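PDB 5NY5: 3,4-dihydroxybenzoate decarboxylase from Enterobacter cloacae, which catalyses the prenylated-FMN-dependent decarboxylation of 3,4-dihydroxybenzoate and, in the reverse direction, the regioselective para-carboxylation of catechols, as a member of the UbiD family. Local coordinates for residues L365-V370 with N397-D402; L351-A356 with D406-D411; W415-R420 with F461-P466; A337-A342 with L386-T391; E345-F350 with E378-Q383. All blocks are in the same frame, centred on the assembly; numbering follows the deposited sequence.

How the interactions relate
All five contacts lie within the C-terminal domain of the UbiD fold, to one side of the centre of the chain. Interaction 1 joins two parallel strands of a mixed sheet. Interaction 2, centred about 7 Å away, begins on the adjoining outer strand 351-356. Interaction 3, about 10 Å from interaction 1 between centres, reaches strand 455-462 on the other flank and shares helix 410-419 with interaction 2. Interactions 4 and 5 both pair helix 324-346 with helix 380-391, their centres about 11 Å apart. In sequence, interaction 5 falls within the span of 4, and 1 within that of 2, the two spans overlapping; interaction 3 closes last. Helices thus pack on both sheet faces; the second subunit adjoins interactions 1, 2 and 3, the third 3, 4 and 5.

Interaction 1: L365-V370 with N397-D402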
# COMPACT_ATOMS: atom_id res chain seq x y z
N LEU A 365 20.06 -14.12 -4.90
CA LEU A 365 19.63 -14.04 -3.50
C LEU A 365 20.83 -13.80 -2.60
O LEU A 365 21.82 -14.55 -2.66
CB LEU A 365 18.91 -15.32 -3.09
CG LEU A 365 18.49 -15.44 -1.62
CD1 LEU A 365 17.72 -14.21 -1.18
CD2 LEU A 365 17.66 -16.69 -1.40
N GLY A 366 20.75 -12.76 -1.78
CA GLY A 366 21.81 -12.44 -0.85
C GLY A 366 21.35 -12.50 0.60
O GLY A 366 20.33 -11.92 0.96
N ILE A 367 22.12 -13.21 1.42
CA ILE A 367 21.83 -13.35 2.85
C ILE A 367 22.89 -12.58 3.61
O ILE A 367 24.09 -12.81 3.42
CB ILE A 367 21.81 -14.83 3.28
CG1 ILE A 367 21.15 -15.69 2.20
CG2 ILE A 367 21.12 -14.99 4.62
CD1 ILE A 367 19.70 -15.37 1.96
N LEU A 368 22.47 -11.66 4.46
CA LEU A 368 23.38 -10.80 5.20
C LEU A 368 23.22 -11.05 6.69
O LEU A 368 22.10 -11.00 7.22
CB LEU A 368 23.14 -9.32 4.88
CG LEU A 368 23.95 -8.74 3.72
CD1 LEU A 368 23.63 -9.43 2.40
CD2 LEU A 368 23.71 -7.25 3.60
N GLN A 369 24.33 -11.30 7.36
CA GLN A 369 24.36 -11.55 8.80
C GLN A 369 24.99 -10.33 9.46
O GLN A 369 26.18 -10.07 9.30
CB GLN A 369 25.15 -12.81 9.12
CG GLN A 369 25.04 -13.27 10.56
CD GLN A 369 25.90 -14.47 10.85
OE1 GLN A 369 27.09 -14.48 10.52
NE2 GLN A 369 25.32 -15.49 11.46
N VAL A 370 24.18 -9.59 10.21
CA VAL A 370 24.64 -8.38 10.88
C VAL A 370 24.52 -8.58 12.38
O VAL A 370 23.85 -9.49 12.87
CB VAL A 370 23.85 -7.13 10.44
CG1 VAL A 370 23.99 -6.92 8.95
CG2 VAL A 370 22.39 -7.27 10.83
N ASN A 397 16.76 -10.29 -4.26
CA ASN A 397 16.21 -10.22 -2.91
C ASN A 397 17.34 -10.26 -1.89
O ASN A 397 18.40 -10.84 -2.13
CB ASN A 397 15.23 -11.37 -2.65
CG ASN A 397 14.00 -11.28 -3.52
OD1 ASN A 397 13.48 -10.20 -3.78
ND2 ASN A 397 13.53 -12.43 -4.00
N ILE A 398 17.09 -9.62 -0.75
CA ILE A 398 18.01 -9.61 0.38
C ILE A 398 17.25 -10.09 1.61
O ILE A 398 16.10 -9.70 1.82
CB ILE A 398 18.60 -8.21 0.62
CG1 ILE A 398 19.37 -7.72 -0.61
CG2 ILE A 398 19.49 -8.21 1.85
CD1 ILE A 398 20.55 -8.58 -0.95
N ILE A 399 17.90 -10.93 2.41
CA ILE A 399 17.38 -11.32 3.71
C ILE A 399 18.40 -10.92 4.76
O ILE A 399 19.58 -11.26 4.65
CB ILE A 399 17.07 -12.83 3.77
CG1 ILE A 399 15.96 -13.17 2.78
CG2 ILE A 399 16.66 -13.22 5.18
CD1 ILE A 399 15.65 -14.64 2.70
N LEU A 400 17.95 -10.18 5.77
CA LEU A 400 18.78 -9.73 6.87
C LEU A 400 18.49 -10.59 8.10
O LEU A 400 17.34 -10.73 8.50
CB LEU A 400 18.51 -8.26 7.19
CG LEU A 400 18.63 -7.24 6.06
CD1 LEU A 400 17.89 -5.97 6.42
CD2 LEU A 400 20.09 -6.94 5.78
N VAL A 401 19.54 -11.15 8.70
CA VAL A 401 19.42 -11.95 9.91
C VAL A 401 20.51 -11.52 10.89
O VAL A 401 21.48 -10.86 10.52
CB VAL A 401 19.51 -13.46 9.63
CG1 VAL A 401 18.39 -13.91 8.72
CG2 VAL A 401 20.86 -13.80 9.03
N ASP A 402 20.35 -11.93 12.14
CA ASP A 402 21.29 -11.59 13.20
C ASP A 402 22.41 -12.62 13.28
O ASP A 402 22.45 -13.61 12.55
CB ASP A 402 20.56 -11.48 14.54
CG ASP A 402 19.55 -10.36 14.56
OD1 ASP A 402 19.96 -9.19 14.49
OD2 ASP A 402 18.34 -10.66 14.65
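Leu365 and Asn397 open a parallel strand pair, the two strands of a beta-alpha-beta unit whose connecting helix is 380-391. At Asn397 the carbonyl oxygen accepts from Gly366 N, and Leu365 CD1 also packs 3.6 Å from Asn397 O. Asn397 OD1 turns to the next strand, where it accepts from Thr459 N. Ile398 points to the face shared with Leu368 and Leu400. Since Gly366 has no side chain, Ile398 CD1 settles over the backbone, 4.1 Å from Gly366 CA, and the isoleucine packs on Ala385 and Leu389 of helix 380-391. Ile399 bonds through both backbone ends: its N donates to Gly366 O, and its O takes a nearly straight bond from Leu368 N at 2.9 Å (173° at the hydrogen). Its side chain rises from the opposite face beside that of Ile367, the two pointing the same way, with Ile367 CD1 4.1 Å from Ile399 CB. Ile413 of helix 410-419 packs on both. Leu400 returns to the helix 380-391 side and brings CD2 to 4.0 Å from Leu368 CB. Val401 N donates to Leu368 O and Val401 O accepts from Val370 N, extending the regular parallel bonding. Val401 CG2 sits 3.6 Å from that same Leu368 O. Asp402 directs its carboxylate out of the pair, and OD2 accepts from Val465 N. Gln369 CG lies anti to the backbone nitrogen (chi1 -170°) on an extended chain and packs 3.3 Å from Asp402 O.

Interaction 2: L351-A356 with D406-D411; sequences LQNVYA and DIFDSD
Tyr355 and Phe408 meet with their ring planes 36° apart and centroids 4.7 Å from each other, an oblique pairing. Phe408 CD1 stands over the centre of the tyrosine ring, and it comes to 3.7 Å from Tyr355 CG. The tyrosine edge has a different neighbour: near the ring plane, Ile407 O approaches Tyr355 CD2 at 3.1 Å. With CG anti to the backbone N (chi1 178°), the Tyr355 ring extends from the strand over the turn. Strand 351-356 is the outer strand of the C-terminal mixed sheet, and Gln352 and Asn353 form a classic beta bulge opposite Gln369. The facing residues Asp406 to Asp409 make a type I turn, after which Asp409 serves as N-cap of helix 410-419 through a weak OD1 bond to Asp411 N. Asn353 crosses Ile407 at roughly a right angle, its CB 3.8 Å from Ile407 CD1. Its amide plane stands 74° from the Phe408 ring, and ND2 approaches the ring edge at CE2 while bonding to Ser91 O. A water donates to Phe408 O at 2.8 Å and is only weakly linked to Tyr355 OH, which also bonds Thr358 N.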
# COMPACT_ATOMS: atom_id res chain seq x y z
N LEU A 351 28.61 -5.90 9.51
CA LEU A 351 28.38 -7.14 8.78
C LEU A 351 29.25 -8.25 9.34
O LEU A 351 30.47 -8.10 9.45
CB LEU A 351 28.66 -6.94 7.29
CG LEU A 351 28.26 -8.08 6.37
CD1 LEU A 351 26.75 -8.24 6.33
CD2 LEU A 351 28.81 -7.86 4.97
N GLN A 352 28.63 -9.37 9.70
CA GLN A 352 29.37 -10.52 10.20
C GLN A 352 29.75 -11.48 9.08
O GLN A 352 30.87 -12.00 9.06
CB GLN A 352 28.56 -11.25 11.27
CG GLN A 352 28.12 -10.36 12.41
CD GLN A 352 29.28 -9.62 13.05
OE1 GLN A 352 30.25 -10.23 13.49
NE2 GLN A 352 29.19 -8.30 13.08
N ASN A 353 28.83 -11.72 8.15
CA ASN A 353 29.09 -12.60 7.02
C ASN A 353 28.02 -12.34 5.97
O ASN A 353 27.04 -11.64 6.22
CB ASN A 353 29.10 -14.07 7.45
CG ASN A 353 30.00 -14.93 6.58
OD1 ASN A 353 30.34 -14.55 5.46
ND2 ASN A 353 30.39 -16.08 7.09
N VAL A 354 28.22 -12.93 4.80
CA VAL A 354 27.28 -12.79 3.69
C VAL A 354 27.34 -14.06 2.86
O VAL A 354 28.41 -14.63 2.65
CB VAL A 354 27.59 -11.52 2.85
CG1 VAL A 354 29.06 -11.47 2.49
CG2 VAL A 354 26.73 -11.48 1.60
N TYR A 355 26.17 -14.51 2.40
CA TYR A 355 26.05 -15.73 1.62
C TYR A 355 25.30 -15.40 0.34
O TYR A 355 24.16 -14.94 0.39
CB TYR A 355 25.33 -16.82 2.41
CG TYR A 355 25.10 -18.13 1.67
CD1 TYR A 355 25.90 -18.50 0.60
CD2 TYR A 355 24.08 -18.99 2.05
CE1 TYR A 355 25.69 -19.68 -0.07
CE2 TYR A 355 23.87 -20.18 1.39
CZ TYR A 355 24.68 -20.52 0.33
OH TYR A 355 24.47 -21.70 -0.34
N ALA A 356 25.94 -15.63 -0.80
CA ALA A 356 25.27 -15.57 -2.10
C ALA A 356 24.58 -16.91 -2.29
O ALA A 356 25.14 -17.85 -2.86
CB ALA A 356 26.26 -15.27 -3.22
N ASP A 406 22.30 -19.20 11.41
CA ASP A 406 23.23 -19.84 10.48
C ASP A 406 22.79 -19.52 9.06
O ASP A 406 21.84 -20.11 8.54
CB ASP A 406 23.27 -21.35 10.72
CG ASP A 406 24.32 -22.05 9.88
OD1 ASP A 406 25.28 -21.39 9.44
OD2 ASP A 406 24.20 -23.27 9.66
N ILE A 407 23.49 -18.59 8.41
CA ILE A 407 23.06 -18.09 7.10
C ILE A 407 23.25 -19.10 5.99
O ILE A 407 22.76 -18.88 4.88
CB ILE A 407 23.79 -16.79 6.74
CG1 ILE A 407 25.29 -17.04 6.53
CG2 ILE A 407 23.58 -15.76 7.81
CD1 ILE A 407 26.05 -15.82 6.07
N PHE A 408 23.95 -20.20 6.24
CA PHE A 408 24.11 -21.26 5.25
C PHE A 408 23.09 -22.38 5.43
O PHE A 408 23.05 -23.30 4.62
CB PHE A 408 25.53 -21.83 5.31
CG PHE A 408 26.60 -20.81 5.06
CD1 PHE A 408 27.00 -20.52 3.76
CD2 PHE A 408 27.19 -20.13 6.10
CE1 PHE A 408 27.97 -19.58 3.52
CE2 PHE A 408 28.17 -19.19 5.87
CZ PHE A 408 28.55 -18.91 4.57
N ASP A 409 22.26 -22.30 6.46
CA ASP A 409 21.24 -23.30 6.77
C ASP A 409 19.89 -22.73 6.36
O ASP A 409 19.34 -21.86 7.04
CB ASP A 409 21.28 -23.64 8.26
CG ASP A 409 20.41 -24.83 8.61
OD1 ASP A 409 19.51 -25.18 7.83
OD2 ASP A 409 20.64 -25.42 9.69
N SER A 410 19.34 -23.24 5.25
CA SER A 410 18.09 -22.70 4.72
C SER A 410 16.93 -22.91 5.69
O SER A 410 16.01 -22.09 5.72
CB SER A 410 17.77 -23.33 3.37
OG SER A 410 18.75 -22.99 2.42
N ASP A 411 16.95 -24.00 6.46
CA ASP A 411 15.97 -24.15 7.53
C ASP A 411 16.06 -22.99 8.51
O ASP A 411 15.05 -22.40 8.90
CB ASP A 411 16.17 -25.48 8.26
CG ASP A 411 15.66 -26.67 7.47
OD1 ASP A 411 15.03 -26.47 6.42
OD2 ASP A 411 15.89 -27.81 7.91
O HOH W 1 23.66 -24.10 2.02

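Interaction 3: W415-R420 with F461-P466; sequences WAMTTR and FDCTVP
Val465 CG2 lies over one face of the Arg420 guanidinium, 3.4 Å from NE and offset toward the rim, while Trp415 CH2 covers the centre of the opposite face. The planar group is therefore held between a methyl and an indole carbon. At its nitrogens, NH1 donates to a water 3.0 Å away, which donates to Cys463 O, and also forms a salt bridge with Asp404; NH2 bonds to Phe473 O. An arginine chain extended from CG to NE carries the group across Val465 at a slant, with Val465 CG2 3.6 Å from Arg420 CD. The Phe461 ring meets the selenium of Met417, a selenomethionine here, obliquely in a Met-aromatic contact, with SE 4.7 Å from the ring centroid and 29° off its normal. The contact as a whole packs the end of helix 410-419, which covers one face of the C-terminal sheet, on strand 455-462 and the following loop; Arg420 is the first residue past the helix. Cys463 fills the middle. Its SG, anti to its carbonyl carbon (chi1 -55°), packs 3.5 Å from Met417 CG, and its CB faces Ala416 CB at 4.0 Å. The backbone adds a CA-H...O contact from Cys463 CA to Arg420 O. Beside it, Asp462 OD2 accepts from Thr464 N in an Asx turn and, through its syn lone pair, from Thr464 OG1 at 2.7 Å. Across the subunit boundary, Trp415 NE1 bonds to Pro291 O of the second subunit.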
# COMPACT_ATOMS: atom_id res chain seq x y z
N TRP A 415 13.41 -20.00 9.55
CA TRP A 415 13.05 -19.79 10.95
C TRP A 415 13.05 -18.31 11.30
O TRP A 415 12.12 -17.81 11.93
CB TRP A 415 14.01 -20.55 11.86
CG TRP A 415 13.81 -20.23 13.31
CD1 TRP A 415 12.88 -20.77 14.15
CD2 TRP A 415 14.56 -19.30 14.10
NE1 TRP A 415 13.00 -20.23 15.40
CE2 TRP A 415 14.03 -19.33 15.40
CE3 TRP A 415 15.63 -18.45 13.83
CZ2 TRP A 415 14.53 -18.53 16.43
CZ3 TRP A 415 16.12 -17.66 14.85
CH2 TRP A 415 15.57 -17.71 16.13
N ALA A 416 14.11 -17.59 10.91
CA ALA A 416 14.14 -16.15 11.14
C ALA A 416 13.00 -15.45 10.41
O ALA A 416 12.47 -14.45 10.91
CB ALA A 416 15.48 -15.57 10.69
N MSE A 417 12.61 -15.97 9.25
CA MSE A 417 11.51 -15.42 8.47
C MSE A 417 10.15 -15.78 9.06
O MSE A 417 9.12 -15.27 8.61
CB MSE A 417 11.59 -15.92 7.03
CG MSE A 417 12.74 -15.34 6.25
SE MSE A 417 12.26 -14.85 4.44
CE MSE A 417 12.57 -16.56 3.58
N THR A 418 10.15 -16.66 10.05
CA THR A 418 8.92 -17.10 10.70
C THR A 418 8.70 -16.43 12.05
O THR A 418 7.59 -15.96 12.33
CB THR A 418 8.94 -18.63 10.87
OG1 THR A 418 8.74 -19.25 9.60
CG2 THR A 418 7.85 -19.08 11.81
N THR A 419 9.73 -16.35 12.89
CA THR A 419 9.58 -15.85 14.25
C THR A 419 10.18 -14.46 14.45
O THR A 419 10.07 -13.92 15.55
CB THR A 419 10.23 -16.81 15.25
OG1 THR A 419 11.65 -16.74 15.13
CG2 THR A 419 9.77 -18.24 14.98
N ARG A 420 10.81 -13.88 13.44
CA ARG A 420 11.48 -12.59 13.56
C ARG A 420 11.08 -11.68 12.42
O ARG A 420 11.90 -10.95 11.86
CB ARG A 420 12.99 -12.77 13.63
CG ARG A 420 13.47 -13.40 14.92
CD ARG A 420 14.95 -13.68 14.90
NE ARG A 420 15.43 -14.06 16.23
CZ ARG A 420 16.69 -14.32 16.53
NH1 ARG A 420 17.62 -14.26 15.59
NH2 ARG A 420 17.02 -14.66 17.76
N PHE A 461 13.86 -8.41 2.89
CA PHE A 461 13.23 -9.06 4.04
C PHE A 461 14.10 -8.78 5.26
O PHE A 461 15.21 -9.31 5.37
CB PHE A 461 13.08 -10.56 3.81
CG PHE A 461 12.19 -10.92 2.66
CD1 PHE A 461 10.84 -11.19 2.86
CD2 PHE A 461 12.69 -11.01 1.38
CE1 PHE A 461 10.03 -11.54 1.80
CE2 PHE A 461 11.88 -11.35 0.32
CZ PHE A 461 10.54 -11.61 0.53
N ASP A 462 13.60 -7.95 6.17
CA ASP A 462 14.33 -7.62 7.39
C ASP A 462 13.89 -8.58 8.48
O ASP A 462 12.85 -8.40 9.12
CB ASP A 462 14.09 -6.17 7.80
CG ASP A 462 14.79 -5.81 9.09
OD1 ASP A 462 14.38 -4.82 9.73
OD2 ASP A 462 15.75 -6.51 9.48
N CYS A 463 14.69 -9.62 8.71
CA CYS A 463 14.41 -10.61 9.74
C CYS A 463 15.31 -10.44 10.96
O CYS A 463 15.52 -11.39 11.71
CB CYS A 463 14.56 -12.02 9.18
SG CYS A 463 13.56 -12.30 7.73
N THR A 464 15.84 -9.24 11.16
CA THR A 464 16.63 -8.94 12.35
C THR A 464 15.71 -8.48 13.47
O THR A 464 14.68 -7.86 13.23
CB THR A 464 17.68 -7.87 12.06
OG1 THR A 464 17.05 -6.60 11.84
CG2 THR A 464 18.49 -8.24 10.83
N VAL A 465 16.09 -8.82 14.69
CA VAL A 465 15.30 -8.42 15.86
C VAL A 465 15.47 -6.92 16.06
O VAL A 465 16.60 -6.42 16.08
CB VAL A 465 15.75 -9.19 17.09
CG1 VAL A 465 14.92 -8.80 18.30
CG2 VAL A 465 15.66 -10.68 16.84
N PRO A 466 14.38 -6.16 16.20
CA PRO A 466 14.52 -4.73 16.52
C PRO A 466 15.34 -4.55 17.79
O PRO A 466 15.21 -5.32 18.74
CB PRO A 466 13.07 -4.28 16.72
CG PRO A 466 12.26 -5.24 15.94
CD PRO A 466 12.97 -6.56 16.03
O HOH W 2 17.67 -12.53 13.15

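Interaction 4: A337-A342 with L386-T391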
# COMPACT_ATOMS: atom_id res chain seq x y z
N ALA A 337 32.36 -11.35 -1.71
CA ALA A 337 33.56 -10.58 -1.41
C ALA A 337 33.33 -9.09 -1.64
O ALA A 337 33.67 -8.26 -0.79
CB ALA A 337 34.73 -11.08 -2.26
N SER A 338 32.76 -8.73 -2.79
CA SER A 338 32.53 -7.32 -3.09
C SER A 338 31.48 -6.72 -2.17
O SER A 338 31.59 -5.56 -1.76
CB SER A 338 32.13 -7.16 -4.56
OG SER A 338 31.00 -7.95 -4.87
N ILE A 339 30.44 -7.50 -1.82
CA ILE A 339 29.44 -7.02 -0.87
C ILE A 339 30.07 -6.81 0.50
O ILE A 339 29.77 -5.83 1.19
CB ILE A 339 28.25 -7.99 -0.81
CG1 ILE A 339 27.47 -7.97 -2.12
CG2 ILE A 339 27.35 -7.66 0.37
CD1 ILE A 339 26.36 -8.98 -2.17
N ARG A 340 30.95 -7.72 0.91
CA ARG A 340 31.60 -7.59 2.21
C ARG A 340 32.53 -6.38 2.25
O ARG A 340 32.58 -5.66 3.26
CB ARG A 340 32.36 -8.87 2.55
CG ARG A 340 33.27 -8.73 3.76
CD ARG A 340 33.91 -10.05 4.12
NE ARG A 340 32.90 -11.08 4.38
CZ ARG A 340 33.17 -12.26 4.92
NH1 ARG A 340 32.19 -13.13 5.13
NH2 ARG A 340 34.41 -12.57 5.27
N ASN A 341 33.28 -6.15 1.18
CA ASN A 341 34.17 -5.00 1.14
C ASN A 341 33.40 -3.70 1.22
O ASN A 341 33.82 -2.75 1.90
CB ASN A 341 35.03 -5.04 -0.12
CG ASN A 341 35.95 -6.24 -0.16
OD1 ASN A 341 36.33 -6.78 0.87
ND2 ASN A 341 36.31 -6.67 -1.37
N ALA A 342 32.25 -3.64 0.55
CA ALA A 342 31.48 -2.39 0.50
C ALA A 342 30.85 -2.07 1.85
O ALA A 342 30.80 -0.91 2.25
CB ALA A 342 30.42 -2.48 -0.59
N LEU A 386 20.85 -1.96 1.22
CA LEU A 386 20.99 -1.03 0.11
C LEU A 386 22.39 -1.06 -0.48
O LEU A 386 22.57 -0.92 -1.69
CB LEU A 386 20.62 0.38 0.56
CG LEU A 386 19.18 0.55 1.02
CD1 LEU A 386 18.93 1.96 1.53
CD2 LEU A 386 18.22 0.21 -0.10
N ILE A 387 23.41 -1.24 0.37
CA ILE A 387 24.78 -1.28 -0.13
C ILE A 387 24.98 -2.50 -1.01
O ILE A 387 25.57 -2.42 -2.10
CB ILE A 387 25.78 -1.24 1.03
CG1 ILE A 387 25.68 0.08 1.79
CG2 ILE A 387 27.19 -1.43 0.52
CD1 ILE A 387 26.48 0.11 3.07
N ALA A 388 24.49 -3.66 -0.57
CA ALA A 388 24.63 -4.88 -1.36
C ALA A 388 23.90 -4.77 -2.69
O ALA A 388 24.44 -5.14 -3.74
CB ALA A 388 24.12 -6.08 -0.56
N LEU A 389 22.67 -4.26 -2.66
CA LEU A 389 21.92 -4.05 -3.90
C LEU A 389 22.67 -3.11 -4.84
O LEU A 389 22.69 -3.32 -6.06
CB LEU A 389 20.54 -3.49 -3.58
CG LEU A 389 19.53 -4.46 -2.96
CD1 LEU A 389 18.33 -3.70 -2.43
CD2 LEU A 389 19.09 -5.49 -3.99
N ALA A 390 23.27 -2.05 -4.29
CA ALA A 390 24.03 -1.12 -5.11
C ALA A 390 25.31 -1.76 -5.63
O ALA A 390 25.75 -1.46 -6.75
CB ALA A 390 24.35 0.14 -4.32
N THR A 391 25.93 -2.64 -4.84
CA THR A 391 27.19 -3.27 -5.23
C THR A 391 26.99 -4.33 -6.31
O THR A 391 27.77 -4.39 -7.26
CB THR A 391 27.85 -3.89 -4.00
OG1 THR A 391 27.98 -2.90 -2.97
CG2 THR A 391 29.22 -4.42 -4.35
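Thr391 of helix 380-391 branches at CB toward helix 324-346 and meets Ser338 and Ala342 with different atoms. With OG1 beside the backbone N (chi1 -54°), the methyl CG2 is left anti to that nitrogen and projects to 3.7 Å from Ser338 O, with Ser338 OG slightly farther off. The other branch, OG1, rests 3.4 Å from Ala342 CB, yet it donates to Ile387 O of its own helix at 2.6 Å. That donor stands above the carbonyl plane, 43° out of it, and Ile387 O also receives Thr391 N, so one carbonyl serves two donors. One turn earlier Ile387 CG2 packs on the same Ala342 methyl at 3.6 Å. Alongside, Ile339 CG2 comes to 3.7 Å from Ala388 CB. The axes of segments 337-342 and 386-391 approach to 9.1 Å at 131° between their N-to-C directions; the small Ala342 and Ala388 lie where the helices meet, consistent with the close approach. Ser338 OG bonds chiefly to Pro334 O, with Thr335 O also within bonding reach. Methyl groups make most of the contact: Thr391 OG1 and Ser338 O touch carbons across it, but no polar pair bridges the segments, which therefore rely on shape and apolar packing.

Interaction 5: E345-F350 with E378-Q383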
# COMPACT_ATOMS: atom_id res chain seq x y z
N GLU A 345 33.58 -1.14 4.56
CA GLU A 345 34.03 0.23 4.36
C GLU A 345 33.00 1.22 4.90
O GLU A 345 33.36 2.17 5.61
CB GLU A 345 34.29 0.48 2.88
CG GLU A 345 34.83 1.85 2.56
CD GLU A 345 34.28 2.40 1.25
OE1 GLU A 345 33.09 2.78 1.22
OE2 GLU A 345 35.04 2.45 0.26
N ALA A 346 31.73 1.01 4.59
CA ALA A 346 30.71 1.97 5.00
C ALA A 346 30.33 1.82 6.47
O ALA A 346 30.15 2.83 7.17
CB ALA A 346 29.47 1.83 4.11
N ILE A 347 30.21 0.59 6.96
CA ILE A 347 29.82 0.34 8.34
C ILE A 347 30.78 -0.67 8.95
O ILE A 347 30.52 -1.88 8.92
CB ILE A 347 28.37 -0.18 8.44
CG1 ILE A 347 27.48 0.48 7.38
CG2 ILE A 347 27.80 0.10 9.82
CD1 ILE A 347 26.09 -0.11 7.31
N PRO A 348 31.90 -0.22 9.52
CA PRO A 348 32.90 -1.18 10.03
C PRO A 348 32.38 -1.97 11.23
O PRO A 348 31.76 -1.42 12.14
CB PRO A 348 34.08 -0.28 10.43
CG PRO A 348 33.86 1.00 9.67
CD PRO A 348 32.38 1.17 9.58
N GLY A 349 32.66 -3.27 11.21
CA GLY A 349 32.33 -4.14 12.32
C GLY A 349 30.87 -4.56 12.41
O GLY A 349 30.50 -5.22 13.38
N PHE A 350 30.05 -4.20 11.42
CA PHE A 350 28.62 -4.47 11.48
C PHE A 350 28.27 -5.79 10.79
O PHE A 350 27.70 -6.69 11.40
CB PHE A 350 27.85 -3.30 10.85
CG PHE A 350 26.36 -3.38 11.00
CD1 PHE A 350 25.78 -3.49 12.25
CD2 PHE A 350 25.53 -3.32 9.89
CE1 PHE A 350 24.41 -3.55 12.39
CE2 PHE A 350 24.16 -3.38 10.02
CZ PHE A 350 23.60 -3.50 11.27
N GLU A 378 20.37 0.18 14.99
CA GLU A 378 19.03 0.04 14.47
C GLU A 378 18.82 1.01 13.31
O GLU A 378 19.07 2.21 13.44
CB GLU A 378 17.99 0.29 15.56
CG GLU A 378 16.57 0.10 15.09
CD GLU A 378 16.32 -1.27 14.50
OE1 GLU A 378 16.69 -2.27 15.15
OE2 GLU A 378 15.76 -1.36 13.39
N GLY A 379 18.36 0.48 12.18
CA GLY A 379 18.25 1.24 10.97
C GLY A 379 19.41 1.05 10.01
O GLY A 379 19.27 1.36 8.82
N ARG A 380 20.54 0.53 10.49
CA ARG A 380 21.66 0.27 9.61
C ARG A 380 21.53 -1.05 8.87
O ARG A 380 22.24 -1.26 7.88
CB ARG A 380 22.97 0.31 10.39
CG ARG A 380 23.21 1.64 11.09
CD ARG A 380 24.69 1.91 11.34
NE ARG A 380 24.91 3.29 11.77
CZ ARG A 380 25.25 3.65 13.00
NH1 ARG A 380 25.43 2.74 13.94
NH2 ARG A 380 25.42 4.94 13.28
N GLN A 381 20.63 -1.94 9.31
CA GLN A 381 20.45 -3.20 8.59
C GLN A 381 19.89 -2.96 7.19
O GLN A 381 20.30 -3.62 6.23
CB GLN A 381 19.56 -4.16 9.38
CG GLN A 381 18.10 -3.74 9.52
CD GLN A 381 17.85 -2.92 10.76
OE1 GLN A 381 18.72 -2.17 11.21
NE2 GLN A 381 16.66 -3.06 11.33
N GLY A 382 18.96 -2.01 7.06
CA GLY A 382 18.50 -1.63 5.74
C GLY A 382 19.56 -0.92 4.94
O GLY A 382 19.63 -1.07 3.72
N GLN A 383 20.42 -0.14 5.61
CA GLN A 383 21.56 0.44 4.92
C GLN A 383 22.46 -0.64 4.35
O GLN A 383 22.94 -0.53 3.22
CB GLN A 383 22.34 1.34 5.88
CG GLN A 383 23.48 2.10 5.22
CD GLN A 383 23.00 3.09 4.18
OE1 GLN A 383 21.92 3.67 4.31
NE2 GLN A 383 23.79 3.28 3.13
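Ile347 and Arg380 make the first of the apolar contacts: Ile347 CG2 lies 3.9 Å from Arg380 CD, the two chains crossing at a slant. The other isoleucine branch ends at CD1, 4.0 Å from Gln383 CG, so one residue spans two positions a turn apart on helix 380-391. Arg380 touches with its methylenes, whereas its charged end leads away to a salt bridge between NH1 and Asp377. Ring contacts come next. Phe350, with CG anti to the backbone nitrogen (chi1 -173°), brings CE2 to 3.6 Å from Arg380 O and to 3.9 Å from Arg380 CB. The ring thus meets the CB and backbone of Arg380, not its guanidinium, and Gln381 CA lies in plane at the ring edge. Polar bonds lie within the second segment and tie Gln381 to the residues just before the helix. Its NE2 donates to Glu378 OE2 at 2.8 Å, nearly in the amide plane of Gln381 but from above the carboxylate plane of Glu378. The same amide's OE1 accepts from Gly379 N, likewise at 2.8 Å. Glu378 has further partners in Lys372 and in Arg451 of the third subunit. This contact closes the C-terminal end of helix 324-346, and the loop that leads into strand 351-356, against the first turn of helix 380-391; Phe350 also packs on Val370 at the end of strand 365-370, while Gln381 reaches Asp462 on strand 455-462.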